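PDB 1ATG: periplasmic molybdate-binding protein from Azotobacter vinelandii, which binds molybdate and tungstate in a pocket between its two domains, probably delivering molybdate to an ABC transporter of the inner membrane. Local coordinates for residues 12-17 and 207-212; 97-102 and 123-128; 106-111 and 151-156; 129-134 and 138-143. All blocks are in the same frame, centred on the assembly; numbering follows the deposited sequence. Where two conformers were deposited one is given.

Interaction 1 opens near the start of the chain and closes near its end, so the other three fall between its segments. It lies across the chain's centre from them, with contact centres about 28 to 35 Å apart and no touching atoms. Interactions 2, 3 and 4 cluster, their centres about 9 to 16 Å apart. Among these three, 97-102 and 106-111 come first, then 123-128, 129-134 and 138-143, and lastly 151-156; interactions 2 and 3 therefore interlock, while interaction 4 lies between the segments of interaction 3. Strands 107-110 and 140-143 are parallel neighbours, joined through helices 116-127 and 131-136. Interaction 1 and the cluster probably lie in the two different lobes that enclose the oxyanion.

Interaction 1: residues 12-17 and 207-212; sequences GTLEQL and EQFMSW. With EDO (1,2-ethanediol), chain E.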
loop_
_atom_site.group_PDB
_atom_site.type_symbol
_atom_site.label_atom_id
_atom_site.label_comp_id
_atom_site.label_asym_id
_atom_site.label_seq_id
_atom_site.Cartn_x
_atom_site.Cartn_y
_atom_site.Cartn_z
ATOM N N GLY A 12 -4.680 -7.610 -0.140
ATOM C CA GLY A 12 -5.903 -8.127 -0.737
ATOM C C GLY A 12 -5.747 -8.307 -2.241
ATOM O O GLY A 12 -6.224 -9.289 -2.828
ATOM N N THR A 13 -5.068 -7.376 -2.899
ATOM C CA THR A 13 -4.828 -7.475 -4.341
ATOM C C THR A 13 -3.889 -8.624 -4.658
ATOM O O THR A 13 -4.128 -9.392 -5.604
ATOM C CB THR A 13 -4.308 -6.142 -4.886
ATOM O OG1 THR A 13 -5.172 -5.072 -4.487
ATOM C CG2 THR A 13 -4.242 -6.191 -6.410
ATOM N N LEU A 14 -2.848 -8.800 -3.846
ATOM C CA LEU A 14 -1.932 -9.918 -4.062
ATOM C C LEU A 14 -2.653 -11.244 -3.839
ATOM O O LEU A 14 -2.339 -12.215 -4.547
ATOM C CB LEU A 14 -0.722 -9.794 -3.138
ATOM C CG LEU A 14 0.304 -10.923 -3.298
ATOM C CD1 LEU A 14 0.845 -11.028 -4.722
ATOM C CD2 LEU A 14 1.457 -10.715 -2.322
ATOM N N GLU A 15 -3.614 -11.316 -2.917
ATOM C CA GLU A 15 -4.386 -12.551 -2.746
ATOM C C GLU A 15 -5.155 -12.845 -4.021
ATOM O O GLU A 15 -5.212 -13.998 -4.481
ATOM C CB GLU A 15 -5.323 -12.429 -1.542
ATOM C CG GLU A 15 -4.560 -12.469 -0.217
ATOM C CD GLU A 15 -5.362 -12.043 0.994
ATOM O OE1 GLU A 15 -6.394 -11.365 0.828
ATOM O OE2 GLU A 15 -4.942 -12.366 2.132
ATOM N N GLN A 16 -5.767 -11.835 -4.629
ATOM C CA GLN A 16 -6.461 -12.019 -5.900
ATOM C C GLN A 16 -5.482 -12.460 -6.981
ATOM O O GLN A 16 -5.772 -13.392 -7.759
ATOM C CB GLN A 16 -7.178 -10.752 -6.357
ATOM C CG GLN A 16 -8.314 -10.329 -5.444
ATOM C CD GLN A 16 -8.872 -8.982 -5.833
ATOM O OE1 GLN A 16 -8.135 -8.039 -6.132
ATOM N NE2 GLN A 16 -10.193 -8.844 -5.836
ATOM N N LEU A 17 -4.335 -11.806 -7.077
ATOM C CA LEU A 17 -3.331 -12.147 -8.078
ATOM C C LEU A 17 -2.806 -13.562 -7.897
ATOM O O LEU A 17 -2.713 -14.305 -8.886
ATOM C CB LEU A 17 -2.171 -11.161 -8.019
ATOM C CG LEU A 17 -2.486 -9.732 -8.476
ATOM C CD1 LEU A 17 -1.449 -8.760 -7.942
ATOM C CD2 LEU A 17 -2.523 -9.664 -10.002
ATOM N N GLU A 207 11.152 -15.187 -11.390
ATOM C CA GLU A 207 11.159 -14.452 -12.646
ATOM C C GLU A 207 9.875 -14.688 -13.430
ATOM O O GLU A 207 9.340 -13.750 -14.031
ATOM C CB GLU A 207 12.409 -14.807 -13.456
ATOM C CG GLU A 207 13.674 -14.273 -12.802
ATOM C CD GLU A 207 14.939 -14.631 -13.560
ATOM O OE1 GLU A 207 14.942 -15.673 -14.247
ATOM O OE2 GLU A 207 15.921 -13.865 -13.451
ATOM N N GLN A 208 9.330 -15.891 -13.405
ATOM C CA GLN A 208 8.072 -16.183 -14.082
ATOM C C GLN A 208 6.950 -15.348 -13.472
ATOM O O GLN A 208 6.161 -14.738 -14.190
ATOM C CB GLN A 208 7.713 -17.668 -14.014
ATOM C CG GLN A 208 6.401 -17.988 -14.717
ATOM C CD GLN A 208 5.998 -19.440 -14.671
ATOM O OE1 GLN A 208 4.856 -19.790 -14.986
ATOM N NE2 GLN A 208 6.923 -20.314 -14.285
ATOM N N PHE A 209 6.866 -15.344 -12.140
ATOM C CA PHE A 209 5.818 -14.568 -11.464
ATOM C C PHE A 209 5.983 -13.088 -11.730
ATOM O O PHE A 209 4.996 -12.379 -12.001
ATOM C CB PHE A 209 5.828 -14.899 -9.965
ATOM C CG PHE A 209 4.736 -14.192 -9.205
ATOM C CD1 PHE A 209 3.408 -14.483 -9.456
ATOM C CD2 PHE A 209 5.038 -13.235 -8.248
ATOM C CE1 PHE A 209 2.397 -13.838 -8.764
ATOM C CE2 PHE A 209 4.024 -12.592 -7.562
ATOM C CZ PHE A 209 2.707 -12.884 -7.810
ATOM N N MET A 210 7.191 -12.554 -11.699
ATOM C CA MET A 210 7.462 -11.147 -11.958
ATOM C C MET A 210 7.074 -10.776 -13.388
ATOM O O MET A 210 6.549 -9.686 -13.629
ATOM C CB MET A 210 8.910 -10.796 -11.646
ATOM C CG MET A 210 9.234 -10.860 -10.157
ATOM S SD MET A 210 8.570 -9.501 -9.178
ATOM C CE MET A 210 9.956 -8.362 -9.298
ATOM N N SER A 211 7.306 -11.685 -14.338
ATOM C CA SER A 211 6.898 -11.468 -15.720
ATOM C C SER A 211 5.375 -11.473 -15.831
ATOM O O SER A 211 4.772 -10.605 -16.454
ATOM C CB SER A 211 7.477 -12.530 -16.660
ATOM O OG SER A 211 6.892 -12.433 -17.955
ATOM N N TRP A 212 4.735 -12.417 -15.160
ATOM C CA TRP A 212 3.288 -12.540 -15.148
ATOM C C TRP A 212 2.620 -11.293 -14.570
ATOM O O TRP A 212 1.589 -10.821 -15.044
ATOM C CB TRP A 212 2.872 -13.778 -14.343
ATOM C CG TRP A 212 1.385 -13.977 -14.326
ATOM C CD1 TRP A 212 0.612 -14.600 -15.263
ATOM C CD2 TRP A 212 0.495 -13.549 -13.289
ATOM N NE1 TRP A 212 -0.704 -14.555 -14.886
ATOM C CE2 TRP A 212 -0.804 -13.922 -13.667
ATOM C CE3 TRP A 212 0.670 -12.865 -12.073
ATOM C CZ2 TRP A 212 -1.919 -13.649 -12.890
ATOM C CZ3 TRP A 212 -0.445 -12.611 -11.297
ATOM C CH2 TRP A 212 -1.724 -12.992 -11.700
HETATM C C1 EDO E . -11.634 -5.413 -7.062
HETATM O O1 EDO E . -11.885 -6.802 -6.457
HETATM C C2 EDO E . -12.320 -4.254 -6.316
HETATM O O2 EDO E . -12.299 -4.580 -4.783
#
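A chi1 of -179° carries the W212 indole away from its own backbone N and from helix 203-212 toward helix 11-25, where L17 turns CG beside its own backbone N (chi1 -69°) and meets the six-membered ring. L17 CB lies at the indole edge, in its plane, while L17 CD2 is 3.8 Å from W212 CH2. The same CH2 also comes within 3.3 Å of L17 O, so both backbone and side chain of L17 receive the ring corner. NE1, at the other end of the indole, is satisfied by Q24 OE1. One turn earlier, F209 presents its CZ edge to L14 CD1 at 4.1 Å, the methyl lying near the ring plane. F21, one turn further along helix 11-25, meets F209 edge-to-face and W212 with planes at about 55°. Cutting W212 back to an alanine would probably open a gap beside L17 and leave Q24 without its indole mate. Outward from this seam, Q16 NE2 donates to O1 of an ethanediol, probably from the crystallisation liquor, at 2.7 Å. L14 and F209 also rest on strand 2-7, the helix-on-sheet layering of an alpha/beta lobe in the periplasmic binding protein fold.

Interaction 2: residues 97-102 and 123-128; sequences KVLAGN and QVLTHL
L99 makes the apolar contact with L125 and L128 through a single methyl. Its CD1 lies 3.8 Å from L128 CD1 and 4.1 Å from L125 CD2, and its side chain runs at about a right angle to each of theirs. L99 CG sits beside the backbone N and anti to the carbonyl carbon (chi1 -72°), which carries the isobutyl end out from the 3-10 turn toward the helix. L125 and L128 are roughly one helical turn apart, so both side chains reach L99 and receive its methyl together. No hydrogen bond joins the two segments; the contact is van der Waals packing alone. Residues 97-102 belong to the connection between strands 75-86 and 107-110, whereas 123-128 lies on the last part of helix 116-127, which packs on the sheet of this alpha/beta lobe. L99 also touches L84 and L160 of that sheet, and L125 touches F162, so the leucines continue the apolar layer between sheet and helix. In the 3-10 turn A100 N donates to K97 O at 3.1 Å and G101 N to V98 O, while in the helix H127 N reaches Q123 O at 2.8 Å. Side-chain polar bonds act at the start of the turn, where both carboxylate oxygens of D93 are used: OD2 by K97 N and OD1 by V98 N.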
loop_
_atom_site.group_PDB
_atom_site.type_symbol
_atom_site.label_atom_id
_atom_site.label_comp_id
_atom_site.label_asym_id
_atom_site.label_seq_id
_atom_site.Cartn_x
_atom_site.Cartn_y
_atom_site.Cartn_z
ATOM N N LYS A 97 -12.760 19.137 3.271
ATOM C CA LYS A 97 -12.922 20.232 4.219
ATOM C C LYS A 97 -13.095 19.748 5.650
ATOM O O LYS A 97 -12.741 20.436 6.603
ATOM C CB LYS A 97 -14.125 21.101 3.841
ATOM C CG LYS A 97 -13.827 22.141 2.771
ATOM C CD LYS A 97 -15.123 22.811 2.326
ATOM C CE LYS A 97 -15.000 23.360 0.915
ATOM N NZ LYS A 97 -13.646 23.920 0.656
ATOM N N VAL A 98 -13.599 18.528 5.813
ATOM C CA VAL A 98 -13.753 17.924 7.129
ATOM C C VAL A 98 -12.456 17.963 7.924
ATOM O O VAL A 98 -12.506 18.116 9.143
ATOM C CB VAL A 98 -14.247 16.475 6.988
ATOM C CG1 VAL A 98 -13.245 15.556 6.299
ATOM C CG2 VAL A 98 -14.608 15.913 8.359
ATOM N N LEU A 99 -11.299 17.848 7.288
ATOM C CA LEU A 99 -10.044 17.817 8.019
ATOM C C LEU A 99 -9.749 19.051 8.852
ATOM O O LEU A 99 -9.013 18.971 9.833
ATOM C CB LEU A 99 -8.887 17.598 7.041
ATOM C CG LEU A 99 -8.813 16.185 6.462
ATOM C CD1 LEU A 99 -7.801 16.154 5.321
ATOM C CD2 LEU A 99 -8.436 15.168 7.526
ATOM N N ALA A 100 -10.244 20.207 8.423
ATOM C CA ALA A 100 -9.977 21.454 9.125
ATOM C C ALA A 100 -10.960 21.724 10.253
ATOM O O ALA A 100 -10.776 22.713 10.978
ATOM C CB ALA A 100 -10.001 22.607 8.125
ATOM N N GLY A 101 -11.967 20.886 10.436
ATOM C CA GLY A 101 -12.966 21.088 11.472
ATOM C C GLY A 101 -12.785 20.180 12.683
ATOM O O GLY A 101 -11.862 19.385 12.799
ATOM N N ASN A 102 -13.731 20.333 13.610
ATOM C CA ASN A 102 -13.724 19.575 14.859
ATOM C C ASN A 102 -14.896 18.622 14.957
ATOM O O ASN A 102 -15.298 18.220 16.058
ATOM C CB ASN A 102 -13.695 20.555 16.040
ATOM C CG ASN A 102 -12.452 21.422 16.049
ATOM O OD1 ASN A 102 -11.337 20.968 15.787
ATOM N ND2 ASN A 102 -12.637 22.707 16.343
ATOM N N GLN A 123 1.856 13.935 4.199
ATOM C CA GLN A 123 2.100 14.956 3.203
ATOM C C GLN A 123 0.833 15.743 2.886
ATOM O O GLN A 123 0.926 16.959 2.672
ATOM C CB GLN A 123 2.675 14.350 1.913
ATOM C CG GLN A 123 4.136 13.951 2.094
ATOM C CD GLN A 123 4.689 13.168 0.931
ATOM O OE1 GLN A 123 3.964 12.590 0.122
ATOM N NE2 GLN A 123 6.034 13.122 0.864
ATOM N N VAL A 124 -0.328 15.094 2.850
ATOM C CA VAL A 124 -1.570 15.822 2.611
ATOM C C VAL A 124 -1.831 16.796 3.749
ATOM O O VAL A 124 -2.195 17.951 3.508
ATOM C CB VAL A 124 -2.750 14.862 2.446
ATOM C CG1 VAL A 124 -4.078 15.605 2.378
ATOM C CG2 VAL A 124 -2.541 14.015 1.190
ATOM N N LEU A 125 -1.675 16.355 5.002
ATOM C CA LEU A 125 -1.870 17.287 6.114
ATOM C C LEU A 125 -0.890 18.451 6.058
ATOM O O LEU A 125 -1.270 19.596 6.325
ATOM C CB LEU A 125 -1.784 16.567 7.455
ATOM C CG LEU A 125 -2.848 15.487 7.696
ATOM C CD1 LEU A 125 -2.682 14.981 9.120
ATOM C CD2 LEU A 125 -4.255 15.998 7.461
ATOM N N THR A 126 0.353 18.175 5.677
ATOM C CA THR A 126 1.326 19.264 5.533
ATOM C C THR A 126 0.883 20.192 4.424
ATOM O O THR A 126 0.984 21.432 4.546
ATOM C CB THR A 126 2.698 18.639 5.232
ATOM O OG1 THR A 126 3.142 17.970 6.419
ATOM C CG2 THR A 126 3.722 19.666 4.773
ATOM N N HIS A 127 0.398 19.657 3.310
ATOM C CA HIS A 127 -0.048 20.495 2.202
ATOM C C HIS A 127 -1.146 21.458 2.619
ATOM O O HIS A 127 -1.179 22.611 2.159
ATOM C CB HIS A 127 -0.513 19.603 1.045
ATOM C CG HIS A 127 -0.829 20.356 -0.212
ATOM N ND1 HIS A 127 0.115 20.645 -1.175
ATOM C CD2 HIS A 127 -1.988 20.889 -0.645
ATOM C CE1 HIS A 127 -0.478 21.318 -2.151
ATOM N NE2 HIS A 127 -1.739 21.499 -1.853
ATOM N N LEU A 128 -2.055 21.007 3.470
ATOM C CA LEU A 128 -3.169 21.782 3.974
ATOM C C LEU A 128 -2.819 22.642 5.178
ATOM O O LEU A 128 -3.688 23.376 5.662
ATOM C CB LEU A 128 -4.297 20.802 4.358
ATOM C CG LEU A 128 -4.913 20.055 3.163
ATOM C CD1 LEU A 128 -5.814 18.941 3.669
ATOM C CD2 LEU A 128 -5.657 21.021 2.254
#

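Interaction 3: residues 106-111 and 151-156; sequences HIAISN and SQTASG. With ACT (acetate ion), chain C; SO4 (sulfate ion), chain D.
Q152 CB meets A108 CB at 4.2 Å, where helix 146-154 lies against strand 107-110. Beyond CB, CG stands beside the backbone N, and the bend at chi2 (-51°) leads the amide away from the strand. CD lies 3.8 Å from sulfate O2, and NE2 at the tip donates to that oxygen at 2.7 Å, the bond bent to 133° at the hydrogen. In one of its two conformers S151 OG also bonds this O2, a bond to be taken with caution, and Q148 NE2 binds the sulfate too, an ion probably from the crystallisation liquor. Beside Q152 CB, T153 OG1 comes within 3.9 Å of A108 CB without bonding across the contact; its hydrogen-bond partner is A149 O, one turn back in its own helix. This is helix-on-sheet packing of an alpha/beta lobe, with A108 and I107 pointing to opposite sides of the strand, A108 toward helix 146-154. The far end of that helix carries V146, part of the tungstate pocket. At the opposite end G156 is the first residue to leave helical angles, with positive phi, its N reaching T153 O at 3.0 Å. Before the strand, H106 grips an acetate, also probably from the liquor, with N to O at 2.9 Å and ND1 to OXT at 2.7 Å, the carboxylate lying at the imidazole edge. Were H106 a leucine, acetate OXT would probably lose its imidazole donor, leaving the ion to the backbone N-H groups of this residue and D159.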
loop_
_atom_site.group_PDB
_atom_site.type_symbol
_atom_site.label_atom_id
_atom_site.label_comp_id
_atom_site.label_asym_id
_atom_site.label_seq_id
_atom_site.Cartn_x
_atom_site.Cartn_y
_atom_site.Cartn_z
ATOM N N HIS A 106 -10.489 11.223 16.085
ATOM C CA HIS A 106 -9.159 10.833 15.639
ATOM C C HIS A 106 -9.099 10.432 14.171
ATOM O O HIS A 106 -10.094 10.041 13.566
ATOM C CB HIS A 106 -8.682 9.624 16.457
ATOM C CG HIS A 106 -8.632 9.897 17.931
ATOM N ND1 HIS A 106 -9.657 9.592 18.802
ATOM C CD2 HIS A 106 -7.666 10.490 18.681
ATOM C CE1 HIS A 106 -9.320 9.959 20.032
ATOM N NE2 HIS A 106 -8.120 10.505 19.981
ATOM N N ILE A 107 -7.887 10.538 13.632
ATOM C CA ILE A 107 -7.607 10.112 12.269
ATOM C C ILE A 107 -6.469 9.110 12.338
ATOM O O ILE A 107 -5.395 9.388 12.931
ATOM C CB ILE A 107 -7.260 11.310 11.361
ATOM C CG1 ILE A 107 -6.996 10.802 9.935
ATOM C CG2 ILE A 107 -6.108 12.170 11.866
ATOM C CD1 ILE A 107 -6.959 11.916 8.902
ATOM N N ALA A 108 -6.671 7.931 11.776
ATOM C CA ALA A 108 -5.659 6.886 11.721
ATOM C C ALA A 108 -4.715 7.141 10.558
ATOM O O ALA A 108 -5.152 7.199 9.396
ATOM C CB ALA A 108 -6.305 5.514 11.597
ATOM N N ILE A 109 -3.434 7.348 10.863
ATOM C CA ILE A 109 -2.436 7.582 9.821
ATOM C C ILE A 109 -1.297 6.624 10.086
ATOM O O ILE A 109 -0.732 6.598 11.196
ATOM C CB ILE A 109 -1.920 9.026 9.759
ATOM C CG1 ILE A 109 -3.109 9.991 9.681
ATOM C CG2 ILE A 109 -0.952 9.196 8.594
ATOM C CD1 ILE A 109 -2.767 11.443 9.486
ATOM N N SER A 110 -0.934 5.821 9.093
ATOM C CA SER A 110 0.171 4.883 9.322
ATOM C C SER A 110 1.457 5.683 9.526
ATOM O O SER A 110 1.652 6.791 9.043
ATOM C CB SER A 110 0.267 3.822 8.251
ATOM O OG SER A 110 0.380 4.325 6.947
ATOM N N ASN A 111 2.362 5.090 10.300
ATOM C CA ASN A 111 3.630 5.725 10.663
ATOM C C ASN A 111 4.399 6.119 9.418
ATOM O O ASN A 111 4.816 5.209 8.695
ATOM C CB ASN A 111 4.371 4.690 11.512
ATOM C CG ASN A 111 5.729 5.157 11.996
ATOM O OD1 ASN A 111 6.269 6.131 11.506
ATOM N ND2 ASN A 111 6.243 4.461 13.019
ATOM N N SER A 151 -7.953 -1.057 9.205
ATOM C CA SER A 151 -8.684 -1.797 10.226
ATOM C C SER A 151 -9.320 -0.866 11.257
ATOM O O SER A 151 -10.497 -0.988 11.626
ATOM C CB SER A 151 -7.724 -2.730 10.996
ATOM O OG SER A 151 -8.453 -3.261 12.099
ATOM N N GLN A 152 -8.528 0.087 11.728
ATOM C CA GLN A 152 -9.008 1.034 12.732
ATOM C C GLN A 152 -10.138 1.889 12.209
ATOM O O GLN A 152 -11.092 2.216 12.923
ATOM C CB GLN A 152 -7.854 1.924 13.176
ATOM C CG GLN A 152 -6.763 1.209 13.948
ATOM C CD GLN A 152 -7.256 0.370 15.111
ATOM O OE1 GLN A 152 -7.914 0.872 16.020
ATOM N NE2 GLN A 152 -6.967 -0.927 15.098
ATOM N N THR A 153 -10.045 2.300 10.939
ATOM C CA THR A 153 -11.092 3.116 10.349
ATOM C C THR A 153 -12.331 2.286 10.059
ATOM O O THR A 153 -13.459 2.724 10.292
ATOM C CB THR A 153 -10.572 3.794 9.065
ATOM O OG1 THR A 153 -9.339 4.469 9.350
ATOM C CG2 THR A 153 -11.554 4.835 8.570
ATOM N N ALA A 154 -12.137 1.058 9.564
ATOM C CA ALA A 154 -13.257 0.202 9.191
ATOM C C ALA A 154 -14.157 -0.175 10.359
ATOM O O ALA A 154 -15.355 -0.394 10.171
ATOM C CB ALA A 154 -12.760 -1.066 8.507
ATOM N N SER A 155 -13.577 -0.316 11.540
ATOM C CA SER A 155 -14.353 -0.644 12.728
ATOM C C SER A 155 -14.920 0.594 13.410
ATOM O O SER A 155 -15.670 0.459 14.392
ATOM C CB SER A 155 -13.436 -1.359 13.731
ATOM O OG SER A 155 -12.414 -0.476 14.151
ATOM N N GLY A 156 -14.508 1.783 12.984
ATOM C CA GLY A 156 -14.894 3.000 13.670
ATOM C C GLY A 156 -13.970 3.307 14.847
ATOM O O GLY A 156 -14.218 4.338 15.518
HETATM C C ACT C . -12.410 8.088 17.258
HETATM O O ACT C . -11.964 8.707 16.270
HETATM O OXT ACT C . -11.949 8.297 18.419
HETATM C CH3 ACT C . -13.532 7.114 17.123
HETATM S S SO4 D . -5.312 -4.234 13.581
HETATM O O1 SO4 D . -6.157 -5.474 13.692
HETATM O O2 SO4 D . -6.215 -3.045 13.688
HETATM O O3 SO4 D . -4.605 -4.229 12.260
HETATM O O4 SO4 D . -4.307 -4.205 14.688
#

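Interaction 4: residues 129-134 and 138-143; sequences GLLDKL and ERIVEA
A Schellman motif closes helix 131-136 and turns the chain straight into strand 140-143, so that L134 and R139 meet across a tight helix-to-strand connection. It lies at the end of the crossover that runs from strand 107-110 through helices 116-127 and 131-136 to its parallel neighbour 140-143. E138 takes the positive phi of the motif (59°), and R139 N then donates back to L134 O at 3.0 Å, nearly along the C=O axis and close to straight at 161°. E138 N, though 3.2 Å from the same oxygen, is too poorly angled to bond it. Just past the turn, I140 CD1 packs against the helix, 3.7 Å from L131 CD1, the two side chains at about a right angle, and 4.0 Å from L134 CB. L131 leaves its backbone away from the strand, but CG anti to the backbone N (chi1 -174°) brings CD1 round to I140. Beside the turn two like charges lie close together: K133 NZ, in one of its two conformers, so that the closeness is conditional, is 3.3 Å from R139 NH1 at the guanidinium edge, and Q137 OE1 accepts from both, which probably eases their repulsion. R139 NE and NH2 bind backbone oxygens of R105, W104 and G101, fixing the plane of the group, and L134 CD2 lies over one face of it, 3.6 Å from R139 NH1.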
loop_
_atom_site.group_PDB
_atom_site.type_symbol
_atom_site.label_atom_id
_atom_site.label_comp_id
_atom_site.label_asym_id
_atom_site.label_seq_id
_atom_site.Cartn_x
_atom_site.Cartn_y
_atom_site.Cartn_z
ATOM N N GLY A 129 -1.614 22.528 5.709
ATOM C CA GLY A 129 -1.207 23.291 6.880
ATOM C C GLY A 129 -1.914 22.809 8.140
ATOM O O GLY A 129 -2.118 23.627 9.053
ATOM N N LEU A 130 -2.264 21.518 8.215
ATOM C CA LEU A 130 -2.992 20.976 9.341
ATOM C C LEU A 130 -2.190 19.990 10.162
ATOM O O LEU A 130 -2.699 19.565 11.203
ATOM C CB LEU A 130 -4.266 20.246 8.861
ATOM C CG LEU A 130 -5.326 21.140 8.225
ATOM C CD1 LEU A 130 -6.406 20.294 7.557
ATOM C CD2 LEU A 130 -5.938 22.068 9.268
ATOM N N LEU A 131 -0.976 19.634 9.755
ATOM C CA LEU A 131 -0.222 18.648 10.502
ATOM C C LEU A 131 0.109 19.126 11.904
ATOM O O LEU A 131 -0.064 18.389 12.874
ATOM C CB LEU A 131 1.046 18.223 9.762
ATOM C CG LEU A 131 1.839 17.091 10.410
ATOM C CD1 LEU A 131 0.973 15.841 10.547
ATOM C CD2 LEU A 131 3.088 16.753 9.596
ATOM N N ASP A 132 0.614 20.363 12.030
ATOM C CA ASP A 132 0.964 20.839 13.375
ATOM C C ASP A 132 -0.248 20.903 14.301
ATOM O O ASP A 132 -0.103 20.477 15.454
ATOM C CB ASP A 132 1.641 22.204 13.273
ATOM C CG ASP A 132 3.004 22.166 12.604
ATOM O OD1 ASP A 132 3.647 21.106 12.579
ATOM O OD2 ASP A 132 3.413 23.234 12.087
ATOM N N LYS A 133 -1.336 21.445 13.795
ATOM C CA LYS A 133 -2.528 21.564 14.648
ATOM C C LYS A 133 -3.044 20.206 15.090
ATOM O O LYS A 133 -3.318 19.990 16.282
ATOM C CB LYS A 133 -3.604 22.327 13.878
ATOM C CG LYS A 133 -5.003 22.315 14.473
ATOM C CD LYS A 133 -6.057 22.226 13.377
ATOM C CE LYS A 133 -7.434 22.627 13.866
ATOM N NZ LYS A 133 -8.228 21.448 14.311
ATOM N N LEU A 134 -3.170 19.251 14.154
ATOM C CA LEU A 134 -3.731 17.945 14.515
ATOM C C LEU A 134 -2.788 17.152 15.391
ATOM O O LEU A 134 -3.222 16.352 16.242
ATOM C CB LEU A 134 -4.120 17.177 13.252
ATOM C CG LEU A 134 -5.284 17.812 12.492
ATOM C CD1 LEU A 134 -5.509 17.070 11.177
ATOM C CD2 LEU A 134 -6.571 17.844 13.305
ATOM N N GLU A 138 -3.461 16.037 19.442
ATOM C CA GLU A 138 -3.403 14.603 19.659
ATOM C C GLU A 138 -4.519 13.869 18.929
ATOM O O GLU A 138 -5.086 12.868 19.400
ATOM C CB GLU A 138 -3.391 14.294 21.168
ATOM C CG GLU A 138 -2.146 14.870 21.843
ATOM C CD GLU A 138 -1.968 14.385 23.267
ATOM O OE1 GLU A 138 -2.970 14.325 24.006
ATOM O OE2 GLU A 138 -0.821 14.062 23.643
ATOM N N ARG A 139 -4.863 14.362 17.745
ATOM C CA ARG A 139 -5.922 13.717 16.965
ATOM C C ARG A 139 -5.399 12.693 15.993
ATOM O O ARG A 139 -6.210 11.903 15.488
ATOM C CB ARG A 139 -6.769 14.794 16.294
ATOM C CG ARG A 139 -7.561 15.473 17.426
ATOM C CD ARG A 139 -8.248 16.707 16.925
ATOM N NE ARG A 139 -9.377 16.424 16.049
ATOM C CZ ARG A 139 -9.958 17.371 15.324
ATOM N NH1 ARG A 139 -9.480 18.618 15.360
ATOM N NH2 ARG A 139 -10.997 17.109 14.566
ATOM N N ILE A 140 -4.105 12.657 15.741
ATOM C CA ILE A 140 -3.563 11.662 14.830
ATOM C C ILE A 140 -3.167 10.441 15.632
ATOM O O ILE A 140 -2.446 10.564 16.636
ATOM C CB ILE A 140 -2.339 12.205 14.075
ATOM C CG1 ILE A 140 -2.715 13.409 13.222
ATOM C CG2 ILE A 140 -1.701 11.106 13.241
ATOM C CD1 ILE A 140 -1.522 14.170 12.668
ATOM N N VAL A 141 -3.665 9.287 15.237
ATOM C CA VAL A 141 -3.341 8.035 15.920
ATOM C C VAL A 141 -2.449 7.249 14.976
ATOM O O VAL A 141 -2.848 6.891 13.863
ATOM C CB VAL A 141 -4.588 7.264 16.340
ATOM C CG1 VAL A 141 -4.219 5.980 17.087
ATOM C CG2 VAL A 141 -5.453 8.125 17.256
ATOM N N GLU A 142 -1.205 7.046 15.386
ATOM C CA GLU A 142 -0.219 6.370 14.559
ATOM C C GLU A 142 -0.510 4.894 14.468
ATOM O O GLU A 142 -0.644 4.183 15.468
ATOM C CB GLU A 142 1.159 6.641 15.180
ATOM C CG GLU A 142 2.314 6.223 14.277
ATOM C CD GLU A 142 3.631 6.376 15.027
ATOM O OE1 GLU A 142 3.928 5.494 15.854
ATOM O OE2 GLU A 142 4.326 7.379 14.790
ATOM N N ALA A 143 -0.691 4.374 13.262
ATOM C CA ALA A 143 -0.897 2.966 12.980
ATOM C C ALA A 143 0.428 2.374 12.498
ATOM O O ALA A 143 1.236 3.117 11.937
ATOM C CB ALA A 143 -1.996 2.780 11.953
#